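Local coordinates for glycoside Hydrolase (Bacteroides uniformis, PDB 5TA0), which binds agarose oligosaccharides and, as a family 86 glycoside hydrolase, probably cleaves agarose chains in the metabolism of a human gut bacterium, at residues D284-D289 with Y326-H331; K291-K296 with K597-F602; W338-D343 with D485-L490; R342-L347 with L478-G483. All blocks are in the same frame, centred on the assembly; numbering follows the deposited sequence.

Interaction 1: D284-D289 with Y326-H331; sequences DFPCKD and YSAQTH. With GAL (beta-D-galactopyranose), chain C; AAL (3,6-anhydro-alpha-L-galactopyranose), chain B; SO4 (sulfate ion), chain E.
His331 turns its edge onto the ring of Phe285 in a T-shaped stack with planes 85° apart; CE1 of His331 comes within 3.5 Å of CD1 of Phe285 and stands over the ring centre. Lys288 CG lies 3.9 Å from the imidazole centroid in a CH-pi contact, and Gln329 CG sits toward the rim of the opposite face. With CG anti to N (chi1 -173°), Lys288 carries its CE across the imidazole to galactose O5, 3.4 Å away. His331 NE2 donates to galactose O4 (2.9 Å, 162°), which donates to Gln329 OE1 (2.8 Å). Gln329 NE2 gives its two hydrogens to galactose O3 and to a sulfate probably from the crystallisation liquor. Behind this shell a water bonds to His331 ND1 (2.9 Å), Cys287 N and Gln329 O; with both ring nitrogens held, the ring's rotation is set. Deeper, Asp284 N donates to Ser327 O and Gln329 N to Asp284 O, a parallel bridge at the ends of neighbouring barrel strands. Ser349 and the backbone N of Arg295 and Lys296 hold the Asp284 carboxylate. Accepting from one side chain and giving to the other, galactose O4 has a set direction, consistent with recognition of this axial hydroxyl.

Interaction 2: K291-K296 with K597-F602; sequences KQMYRK and KDRASF. With EDO (1,2-ethanediol), chain U.
Asp598 swings its CG to the side of its own backbone N (chi1 -64°), which brings the carboxylate against Lys291 and Gln292; Lys291, bent at chi2 (-74°), lays its chain across that group at about a right angle. Asp598 OD2 takes the N-H of Gln292 on its anti lone pair, an almost straight bond of 2.9 Å and 175°. The lysine meets the acid through its methylenes, CD of Lys291 lying 3.7 Å from CG of Asp598. Its NZ stays 4.5 Å from Asp598 OD1, beyond a salt bridge, and a water that donates to OD1 is weakly bonded to the ammonium. A second water joins the backbones, accepting from Asp598 N and donating to Gln292 O. Farther along the strand, Met293 packs, tentatively in one of two conformers, on Arg599 CG. Arg599 bends at chi3, its NE bonding to Gln596 and its NH2 forming a salt bridge with Glu253; NH1 lies 3.0 Å from O1 of an ethanediol, probably from the crystallisation liquor, that donates to Met293 O. The contact is a partly hydrated domain interface: short strand 291-293, following barrel strand 277-285, meets the loop leading into edge strand 602-609 of the C-terminal beta domain.

Interaction 3: W338-D343 with D485-L490; sequences WSPYRD and DGVPIL
Tyr341 and Pro340, in the first turn of helix 340-358, lean on residues 485-488 and so join the (alpha/beta) barrel to the adjoining beta-sandwich domain, where the chain enters edge strand 487-495. The tyrosine can be followed outward. Its CB lies 3.4 Å from the carbonyl O of Gly486. With CG anti to the backbone N (chi1 -179°), the ring then packs one face against the Asp485 backbone, whose N stands over the centre of that face, 3.4 Å from both CG and CD1 of Tyr341. CD2 touches Asp485 OD1 at 3.7 Å, and CE1, CE2 and CZ stay within 3.8 Å of the Asp485 N as the ring extends toward the hydroxyl. Tyr333 adds a second ring against it, and its OH is hydrogen-bonded to Asp485 OD1. Pro340 makes the apolar half of the contact: its CB lies 3.7 Å from CD of Pro488 and close to CG1 of Val487. Two waters bridge the polar atoms, one from Tyr341 N to Gly486 O, the other from Ser339 OG to Asp485 OD1. Ser339 is the N-cap, its OG accepting from Arg342 N. Trp338 braces this helix start, NE1 donating to Asp343 OD2 at 2.8 Å and meeting the carboxylate 47° out of its plane.

Interaction 4: R342-L347 with L478-G483; sequences RDWLRL and LYLKGG
Leu347, which touches Leu478 across the contact, donates its backbone N to Asp343 O at 2.8 Å, one of the i to i-4 bonds that hold helix 340-358 of the barrel. This helix packs on strand 472-481 of the beta-sandwich domain, the two short segments running at 145° with axes 9.5 Å apart. The join is largely apolar and centres on Trp344. A chi1 of 164° swings the indole off the helix, opposite its own backbone N, and lays one face along the strand. Leu480 CB stands over the five-membered ring, 3.8 Å from its centroid and 18° off the normal, a CH-pi contact. Farther along the same face, CZ3 and CH2 of Trp344 each lie 3.7 Å from CA of Tyr479, so the six-membered ring rests on backbone; the tyrosine's own side chain turns away, and its OH bonds to Asp491. Leu478 O comes to the indole edge near the ring plane. One turn on, Leu347 CB packs loosely, 4.4 Å from CD2 of Leu478, with Phe413 and Leu416 of helix 411-416 closing in beside the two leucines. At the opposite end of the indole, Leu480 CD2 sits 3.7 Å from NE1 of Trp344.

How the interactions relate
Interactions 1 and 4 are buried, interactions 2 and 3 lie at the surface, and their chemistry follows: sugar recognition and strand pairing in 1, hydrated carboxylate bonding in 2, water bridges beside proline packing in 3, and largely apolar packing, partly on strand backbone, in 4. Interactions 3 and 4 use successive turns of helix 340-358 against neighbouring strands 487-495 and 472-481, which pair through Ile489 N to Tyr479 O and Lys481 N to Val487 O. Interaction 2 joins the same barrel to the C-terminal domain instead. Interaction 1 touches all three: Phe285 O accepts from Met293 N of interaction 2, Thr330 packs on Arg342, and Ala328 O approaches Arg346 of the helix.

Interaction 1: D284-D289 with Y326-H331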
# COMPACT_ATOMS: atom_id res chain seq x y z
N ASP A 284 7.04 1.41 7.63
CA ASP A 284 8.26 2.12 8.02
C ASP A 284 8.53 1.85 9.49
O ASP A 284 7.60 1.67 10.28
CB ASP A 284 8.07 3.63 7.86
CG ASP A 284 8.16 4.13 6.41
OD1 ASP A 284 8.83 3.48 5.57
OD2 ASP A 284 7.61 5.21 6.15
N PHE A 285 9.80 1.85 9.84
CA PHE A 285 10.24 1.78 11.25
C PHE A 285 10.94 3.09 11.65
O PHE A 285 12.17 3.18 11.64
CB PHE A 285 11.20 0.60 11.52
CG PHE A 285 10.60 -0.79 11.44
CD1 PHE A 285 9.25 -1.06 11.30
CD2 PHE A 285 11.46 -1.87 11.57
CE1 PHE A 285 8.79 -2.37 11.29
CE2 PHE A 285 11.02 -3.18 11.54
CZ PHE A 285 9.67 -3.42 11.41
N PRO A 286 10.17 4.13 12.02
CA PRO A 286 10.81 5.40 12.41
C PRO A 286 11.52 5.39 13.75
O PRO A 286 12.29 6.31 14.01
CB PRO A 286 9.63 6.37 12.46
CG PRO A 286 8.45 5.49 12.75
CD PRO A 286 8.70 4.24 11.98
N CYS A 287 11.29 4.39 14.58
CA CYS A 287 11.85 4.40 15.94
C CYS A 287 11.86 2.99 16.53
O CYS A 287 11.00 2.63 17.32
CB CYS A 287 11.05 5.36 16.83
SG CYS A 287 9.28 5.07 16.88
N LYS A 288 12.84 2.20 16.09
CA LYS A 288 13.03 0.85 16.60
C LYS A 288 14.35 0.84 17.37
O LYS A 288 15.43 0.81 16.77
CB LYS A 288 13.05 -0.18 15.48
CG LYS A 288 13.09 -1.62 15.99
CD LYS A 288 12.98 -2.61 14.85
CE LYS A 288 12.92 -4.04 15.35
NZ LYS A 288 14.21 -4.50 15.91
N ASP A 289 14.23 0.93 18.69
CA ASP A 289 15.41 1.08 19.57
C ASP A 289 16.28 2.26 19.10
O ASP A 289 17.52 2.13 18.99
CB ASP A 289 16.23 -0.21 19.64
CG ASP A 289 15.44 -1.40 20.16
OD1 ASP A 289 14.74 -1.26 21.19
OD2 ASP A 289 15.53 -2.47 19.53
N TYR A 326 -0.66 -0.46 5.73
CA TYR A 326 0.59 0.28 5.59
C TYR A 326 0.60 1.50 6.48
O TYR A 326 -0.45 1.99 6.88
CB TYR A 326 0.86 0.68 4.14
CG TYR A 326 0.05 1.81 3.55
CD1 TYR A 326 0.53 3.12 3.56
CD2 TYR A 326 -1.16 1.58 2.89
CE1 TYR A 326 -0.15 4.16 2.97
CE2 TYR A 326 -1.88 2.63 2.31
CZ TYR A 326 -1.35 3.90 2.32
OH TYR A 326 -1.98 4.97 1.71
N SER A 327 1.81 1.96 6.73
CA SER A 327 2.21 3.28 7.30
C SER A 327 3.47 3.06 8.13
O SER A 327 4.48 2.73 7.54
CB SER A 327 1.10 4.10 7.99
OG SER A 327 0.66 3.47 9.16
N ALA A 328 3.41 3.29 9.44
CA ALA A 328 4.58 3.09 10.32
C ALA A 328 4.21 2.15 11.46
O ALA A 328 3.06 2.12 11.92
CB ALA A 328 5.05 4.42 10.89
N GLN A 329 5.20 1.39 11.90
CA GLN A 329 5.14 0.71 13.18
C GLN A 329 6.05 1.51 14.10
O GLN A 329 7.20 1.74 13.75
CB GLN A 329 5.61 -0.73 13.04
CG GLN A 329 5.64 -1.44 14.38
CD GLN A 329 5.75 -2.94 14.30
OE1 GLN A 329 5.98 -3.52 13.24
NE2 GLN A 329 5.62 -3.58 15.49
N THR A 330 5.54 1.90 15.26
CA THR A 330 6.22 2.86 16.13
C THR A 330 6.74 2.19 17.42
O THR A 330 6.28 2.48 18.50
CB THR A 330 5.30 4.06 16.45
OG1 THR A 330 4.11 3.62 17.09
CG2 THR A 330 4.93 4.85 15.18
N HIS A 331 7.72 1.31 17.28
CA HIS A 331 8.12 0.41 18.39
C HIS A 331 8.39 1.16 19.68
O HIS A 331 7.87 0.79 20.72
CB HIS A 331 9.40 -0.33 18.07
CG HIS A 331 9.30 -1.20 16.88
ND1 HIS A 331 9.43 -0.72 15.60
CD2 HIS A 331 9.08 -2.53 16.77
CE1 HIS A 331 9.28 -1.72 14.74
NE2 HIS A 331 9.05 -2.82 15.42
C1 GAL C . 9.79 -6.48 16.89
C2 GAL C . 8.31 -6.18 17.00
C3 GAL C . 7.52 -6.87 15.89
C4 GAL C . 8.15 -6.59 14.53
C5 GAL C . 9.63 -6.97 14.57
C6 GAL C . 10.29 -6.78 13.22
O1 GAL C . 10.56 -5.74 17.86
O2 GAL C . 7.79 -6.64 18.25
O3 GAL C . 6.18 -6.38 16.00
O4 GAL C . 8.04 -5.21 14.18
O5 GAL C . 10.26 -6.16 15.57
O6 GAL C . 11.66 -7.18 13.29
C1 AAL B . 5.18 -7.20 15.39
C2 AAL B . 3.95 -7.16 16.29
C3 AAL B . 2.77 -7.66 15.49
C4 AAL B . 2.53 -6.80 14.28
C5 AAL B . 3.69 -7.26 13.45
C6 AAL B . 3.60 -8.76 13.58
O2 AAL B . 3.69 -5.83 16.74
O3 AAL B . 3.11 -8.94 14.93
O4 AAL B . 1.33 -7.22 13.67
O5 AAL B . 4.88 -6.74 14.06
S SO4 E . 5.58 -3.65 19.26
O1 SO4 E . 5.25 -2.71 18.17
O2 SO4 E . 5.65 -5.04 18.72
O3 SO4 E . 4.53 -3.59 20.30
O4 SO4 E . 6.90 -3.26 19.82
O HOH W 1 9.83 1.91 14.44

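Interaction 2: K291-K296 with K597-F602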
# COMPACT_ATOMS: atom_id res chain seq x y z
N LYS A 291 16.52 3.55 16.15
CA LYS A 291 16.94 3.45 14.75
C LYS A 291 15.79 3.78 13.80
O LYS A 291 14.60 3.56 14.13
CB LYS A 291 17.44 2.05 14.44
CG LYS A 291 18.56 1.55 15.37
CD LYS A 291 19.87 2.23 15.07
CE LYS A 291 20.99 1.71 15.97
NZ LYS A 291 22.08 2.72 16.08
N GLN A 292 16.14 4.37 12.66
CA GLN A 292 15.18 4.80 11.62
C GLN A 292 15.38 3.99 10.35
O GLN A 292 16.33 4.24 9.59
CB GLN A 292 15.36 6.28 11.29
CG GLN A 292 14.52 7.25 12.12
CD GLN A 292 14.77 8.72 11.80
OE1 GLN A 292 14.01 9.36 11.06
NE2 GLN A 292 15.83 9.26 12.38
N MET A 293 14.50 3.01 10.12
CA MET A 293 14.62 2.10 8.98
C MET A 293 13.37 2.22 8.12
O MET A 293 12.29 1.72 8.46
CB MET A 293 14.81 0.66 9.45
CG MET A 293 16.14 0.47 10.17
SD MET A 293 16.26 -1.09 11.04
CE MET A 293 15.26 -0.66 12.45
N TYR A 294 13.53 2.94 7.01
CA TYR A 294 12.40 3.32 6.15
C TYR A 294 12.23 2.43 4.94
O TYR A 294 13.21 1.94 4.36
CB TYR A 294 12.56 4.77 5.70
CG TYR A 294 12.35 5.71 6.87
CD1 TYR A 294 11.10 5.82 7.48
CD2 TYR A 294 13.39 6.46 7.41
CE1 TYR A 294 10.90 6.64 8.56
CE2 TYR A 294 13.18 7.28 8.49
CZ TYR A 294 11.95 7.38 9.07
OH TYR A 294 11.72 8.19 10.14
N ARG A 295 10.97 2.22 4.59
CA ARG A 295 10.58 1.70 3.29
C ARG A 295 10.26 2.86 2.32
O ARG A 295 10.55 2.77 1.12
CB ARG A 295 9.36 0.81 3.43
CG ARG A 295 9.60 -0.41 4.30
CD ARG A 295 8.41 -1.35 4.29
NE ARG A 295 8.61 -2.47 5.19
CZ ARG A 295 9.14 -3.65 4.87
NH1 ARG A 295 9.50 -3.95 3.63
NH2 ARG A 295 9.29 -4.55 5.84
N LYS A 296 9.60 3.91 2.82
CA LYS A 296 9.28 5.04 1.97
C LYS A 296 10.55 5.52 1.28
O LYS A 296 11.65 5.49 1.85
CB LYS A 296 8.59 6.17 2.73
CG LYS A 296 9.38 6.85 3.86
CD LYS A 296 8.48 7.90 4.51
CE LYS A 296 9.06 8.53 5.75
NZ LYS A 296 9.90 9.72 5.45
N LYS A 597 21.04 4.37 6.40
CA LYS A 597 22.17 4.22 7.36
C LYS A 597 21.94 3.13 8.42
O LYS A 597 22.81 2.29 8.67
CB LYS A 597 22.43 5.55 8.07
CG LYS A 597 23.59 5.58 9.05
CD LYS A 597 23.68 6.95 9.71
N ASP A 598 20.75 3.12 9.03
CA ASP A 598 20.44 2.17 10.11
C ASP A 598 19.97 0.80 9.62
O ASP A 598 19.89 -0.15 10.40
CB ASP A 598 19.38 2.73 11.08
CG ASP A 598 19.84 3.98 11.83
OD1 ASP A 598 21.08 4.20 11.94
OD2 ASP A 598 18.98 4.74 12.30
N ARG A 599 19.66 0.68 8.33
CA ARG A 599 19.41 -0.63 7.76
C ARG A 599 20.72 -1.38 7.64
O ARG A 599 21.79 -0.78 7.48
CB ARG A 599 18.72 -0.51 6.40
CG ARG A 599 17.28 0.04 6.48
CD ARG A 599 16.61 0.29 5.13
NE ARG A 599 17.16 -0.62 4.17
CZ ARG A 599 16.89 -1.92 4.06
NH1 ARG A 599 15.98 -2.53 4.79
NH2 ARG A 599 17.60 -2.60 3.22
N ALA A 600 20.63 -2.70 7.69
CA ALA A 600 21.81 -3.55 7.67
C ALA A 600 22.55 -3.50 6.34
O ALA A 600 23.74 -3.81 6.28
CB ALA A 600 21.46 -4.99 8.03
N SER A 601 21.85 -3.17 5.26
CA SER A 601 22.43 -3.01 3.93
C SER A 601 21.52 -2.07 3.17
O SER A 601 20.41 -1.74 3.65
CB SER A 601 22.51 -4.35 3.20
OG SER A 601 21.19 -4.84 2.90
N PHE A 602 21.97 -1.66 1.99
CA PHE A 602 21.17 -0.84 1.08
C PHE A 602 20.38 -1.75 0.15
O PHE A 602 20.92 -2.60 -0.49
CB PHE A 602 22.06 0.07 0.22
CG PHE A 602 21.26 0.95 -0.70
CD1 PHE A 602 20.92 0.56 -2.01
CD2 PHE A 602 20.80 2.17 -0.24
CE1 PHE A 602 20.15 1.39 -2.80
CE2 PHE A 602 20.02 2.99 -1.03
CZ PHE A 602 19.70 2.60 -2.30
C1 EDO U . 13.00 -0.73 6.02
O1 EDO U . 13.15 -1.52 4.86
C2 EDO U . 12.60 -1.59 7.18
O2 EDO U . 11.46 -0.98 7.73
O HOH W 2 23.25 2.79 12.87
O HOH W 3 18.81 5.30 9.06

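Interaction 3: W338-D343 with D485-L490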
# COMPACT_ATOMS: atom_id res chain seq x y z
N TRP A 338 -1.45 7.18 24.13
CA TRP A 338 -1.61 7.97 22.90
C TRP A 338 -0.87 9.30 22.98
O TRP A 338 -0.79 9.92 24.05
CB TRP A 338 -3.10 8.18 22.61
CG TRP A 338 -3.35 9.15 21.51
CD1 TRP A 338 -3.32 8.89 20.16
CD2 TRP A 338 -3.63 10.54 21.65
NE1 TRP A 338 -3.56 10.06 19.47
CE2 TRP A 338 -3.75 11.08 20.36
CE3 TRP A 338 -3.75 11.40 22.76
CZ2 TRP A 338 -4.00 12.44 20.14
CZ3 TRP A 338 -4.03 12.73 22.55
CH2 TRP A 338 -4.16 13.24 21.25
N SER A 339 -0.32 9.74 21.86
CA SER A 339 0.12 11.12 21.72
C SER A 339 -0.09 11.65 20.33
O SER A 339 -0.07 10.88 19.35
CB SER A 339 1.60 11.28 22.08
OG SER A 339 2.43 10.57 21.18
N PRO A 340 -0.21 12.97 20.18
CA PRO A 340 -0.22 13.54 18.86
C PRO A 340 1.04 13.20 18.07
O PRO A 340 0.96 12.96 16.85
CB PRO A 340 -0.31 15.05 19.13
CG PRO A 340 -1.07 15.13 20.43
CD PRO A 340 -0.58 13.96 21.22
N TYR A 341 2.20 13.17 18.73
CA TYR A 341 3.44 12.84 18.05
C TYR A 341 3.42 11.43 17.44
O TYR A 341 3.87 11.21 16.29
CB TYR A 341 4.64 13.00 18.97
CG TYR A 341 5.95 12.70 18.31
CD1 TYR A 341 6.45 13.53 17.30
CD2 TYR A 341 6.69 11.59 18.66
CE1 TYR A 341 7.65 13.25 16.68
CE2 TYR A 341 7.90 11.30 18.04
CZ TYR A 341 8.38 12.14 17.05
OH TYR A 341 9.58 11.82 16.46
N ARG A 342 2.92 10.45 18.20
CA ARG A 342 2.87 9.10 17.65
C ARG A 342 1.98 9.06 16.40
O ARG A 342 2.34 8.41 15.42
CB ARG A 342 2.38 8.13 18.70
CG ARG A 342 2.58 6.68 18.28
CD ARG A 342 2.23 5.70 19.37
NE ARG A 342 0.80 5.67 19.66
CZ ARG A 342 0.27 5.14 20.75
NH1 ARG A 342 -1.04 5.18 20.92
NH2 ARG A 342 1.03 4.58 21.68
N ASP A 343 0.88 9.80 16.41
CA ASP A 343 0.04 9.93 15.21
C ASP A 343 0.81 10.58 14.05
O ASP A 343 0.67 10.12 12.90
CB ASP A 343 -1.23 10.71 15.49
CG ASP A 343 -2.30 9.93 16.25
OD1 ASP A 343 -2.18 8.71 16.42
OD2 ASP A 343 -3.26 10.60 16.70
N ASP A 485 8.26 14.54 19.99
CA ASP A 485 7.19 14.70 20.96
C ASP A 485 6.37 15.96 20.82
O ASP A 485 5.59 16.32 21.72
CB ASP A 485 7.70 14.46 22.39
CG ASP A 485 8.27 13.07 22.55
OD1 ASP A 485 7.59 12.09 22.19
OD2 ASP A 485 9.41 12.95 22.99
N GLY A 486 6.47 16.58 19.64
CA GLY A 486 5.67 17.74 19.30
C GLY A 486 4.27 17.38 18.80
O GLY A 486 3.76 16.29 19.08
N VAL A 487 3.67 18.26 18.00
CA VAL A 487 2.31 18.01 17.48
C VAL A 487 2.24 18.24 15.98
O VAL A 487 2.90 19.13 15.43
CB VAL A 487 1.26 18.88 18.17
CG1 VAL A 487 1.23 18.60 19.67
CG2 VAL A 487 1.45 20.36 17.88
N PRO A 488 1.42 17.44 15.28
CA PRO A 488 1.17 17.74 13.88
C PRO A 488 0.25 18.94 13.73
O PRO A 488 -0.70 19.12 14.49
CB PRO A 488 0.50 16.46 13.37
CG PRO A 488 -0.22 15.93 14.55
CD PRO A 488 0.67 16.26 15.73
N ILE A 489 0.54 19.74 12.70
CA ILE A 489 -0.25 20.91 12.36
C ILE A 489 -0.73 20.74 10.92
O ILE A 489 0.05 20.36 10.05
CB ILE A 489 0.62 22.19 12.44
CG1 ILE A 489 1.13 22.41 13.87
CG2 ILE A 489 -0.14 23.41 11.92
CD1 ILE A 489 0.07 22.68 14.90
N LEU A 490 -2.02 21.01 10.70
CA LEU A 490 -2.58 21.16 9.36
C LEU A 490 -2.93 22.62 9.15
O LEU A 490 -3.97 23.09 9.61
CB LEU A 490 -3.82 20.27 9.16
CG LEU A 490 -4.45 20.33 7.76
CD1 LEU A 490 -3.43 20.00 6.67
CD2 LEU A 490 -5.62 19.35 7.71
O HOH W 4 4.93 11.76 22.61
O HOH W 5 2.64 14.90 21.17

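Interaction 4: R342-L347 with L478-G483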
# COMPACT_ATOMS: atom_id res chain seq x y z
N ARG A 342 2.92 10.45 18.20
CA ARG A 342 2.87 9.10 17.65
C ARG A 342 1.98 9.06 16.40
O ARG A 342 2.34 8.41 15.42
CB ARG A 342 2.38 8.13 18.70
CG ARG A 342 2.58 6.68 18.28
CD ARG A 342 2.23 5.70 19.37
NE ARG A 342 0.80 5.67 19.66
CZ ARG A 342 0.27 5.14 20.75
NH1 ARG A 342 -1.04 5.18 20.92
NH2 ARG A 342 1.03 4.58 21.68
N ASP A 343 0.88 9.80 16.41
CA ASP A 343 0.04 9.93 15.21
C ASP A 343 0.81 10.58 14.05
O ASP A 343 0.67 10.12 12.90
CB ASP A 343 -1.23 10.71 15.49
CG ASP A 343 -2.30 9.93 16.25
OD1 ASP A 343 -2.18 8.71 16.42
OD2 ASP A 343 -3.26 10.60 16.70
N TRP A 344 1.62 11.61 14.30
CA TRP A 344 2.46 12.21 13.27
C TRP A 344 3.38 11.17 12.62
O TRP A 344 3.53 11.12 11.39
CB TRP A 344 3.30 13.38 13.82
CG TRP A 344 4.43 13.77 12.93
CD1 TRP A 344 5.76 13.54 13.14
CD2 TRP A 344 4.34 14.38 11.64
NE1 TRP A 344 6.50 14.01 12.10
CE2 TRP A 344 5.65 14.52 11.15
CE3 TRP A 344 3.27 14.84 10.85
CZ2 TRP A 344 5.94 15.11 9.91
CZ3 TRP A 344 3.56 15.40 9.60
CH2 TRP A 344 4.88 15.53 9.15
N LEU A 345 3.96 10.30 13.43
CA LEU A 345 4.83 9.25 12.89
C LEU A 345 4.09 8.40 11.87
O LEU A 345 4.65 8.08 10.84
CB LEU A 345 5.43 8.37 13.99
CG LEU A 345 6.38 9.09 14.96
CD1 LEU A 345 6.85 8.08 15.98
CD2 LEU A 345 7.57 9.73 14.27
N ARG A 346 2.83 8.12 12.16
CA ARG A 346 2.00 7.36 11.21
C ARG A 346 1.64 8.22 9.99
O ARG A 346 1.71 7.74 8.84
CB ARG A 346 0.73 6.87 11.90
CG ARG A 346 1.00 5.98 13.12
CD ARG A 346 -0.31 5.40 13.62
NE ARG A 346 -0.72 4.31 12.74
CZ ARG A 346 -0.19 3.09 12.76
NH1 ARG A 346 -0.57 2.17 11.89
NH2 ARG A 346 0.72 2.76 13.68
N LEU A 347 1.24 9.45 10.23
CA LEU A 347 0.82 10.36 9.15
C LEU A 347 1.89 10.50 8.08
O LEU A 347 1.61 10.44 6.86
CB LEU A 347 0.45 11.75 9.70
CG LEU A 347 -0.89 11.82 10.42
CD1 LEU A 347 -0.97 13.10 11.23
CD2 LEU A 347 -2.06 11.71 9.45
N LEU A 478 0.70 19.90 5.99
CA LEU A 478 0.72 18.99 7.13
C LEU A 478 2.15 18.73 7.54
O LEU A 478 2.92 18.15 6.78
CB LEU A 478 0.01 17.68 6.80
CG LEU A 478 -0.09 16.69 7.96
CD1 LEU A 478 -0.94 17.22 9.10
CD2 LEU A 478 -0.65 15.39 7.44
N TYR A 479 2.51 19.17 8.76
CA TYR A 479 3.90 19.10 9.24
C TYR A 479 3.93 18.97 10.76
O TYR A 479 2.91 19.12 11.43
CB TYR A 479 4.68 20.37 8.78
CG TYR A 479 4.15 21.67 9.33
CD1 TYR A 479 3.12 22.36 8.69
CD2 TYR A 479 4.68 22.21 10.52
CE1 TYR A 479 2.62 23.56 9.20
CE2 TYR A 479 4.19 23.40 11.03
CZ TYR A 479 3.17 24.08 10.37
OH TYR A 479 2.67 25.27 10.88
N LEU A 480 5.14 18.76 11.28
CA LEU A 480 5.39 18.64 12.70
C LEU A 480 5.85 19.97 13.30
O LEU A 480 6.83 20.56 12.83
CB LEU A 480 6.43 17.57 12.98
CG LEU A 480 6.88 17.35 14.43
CD1 LEU A 480 5.74 16.80 15.28
CD2 LEU A 480 8.07 16.41 14.43
N LYS A 481 5.19 20.39 14.38
CA LYS A 481 5.60 21.57 15.16
C LYS A 481 6.23 21.09 16.47
O LYS A 481 5.63 20.31 17.19
CB LYS A 481 4.39 22.43 15.49
CG LYS A 481 4.71 23.68 16.33
CD LYS A 481 3.48 24.52 16.55
CE LYS A 481 3.87 25.88 17.10
NZ LYS A 481 2.65 26.69 17.30
N GLY A 482 7.43 21.59 16.78
CA GLY A 482 8.07 21.32 18.07
C GLY A 482 9.00 20.14 18.15
O GLY A 482 9.42 19.76 19.26
N GLY A 483 9.35 19.53 17.02
CA GLY A 483 10.27 18.42 17.00
C GLY A 483 9.75 17.17 17.68
O GLY A 483 8.52 16.98 17.80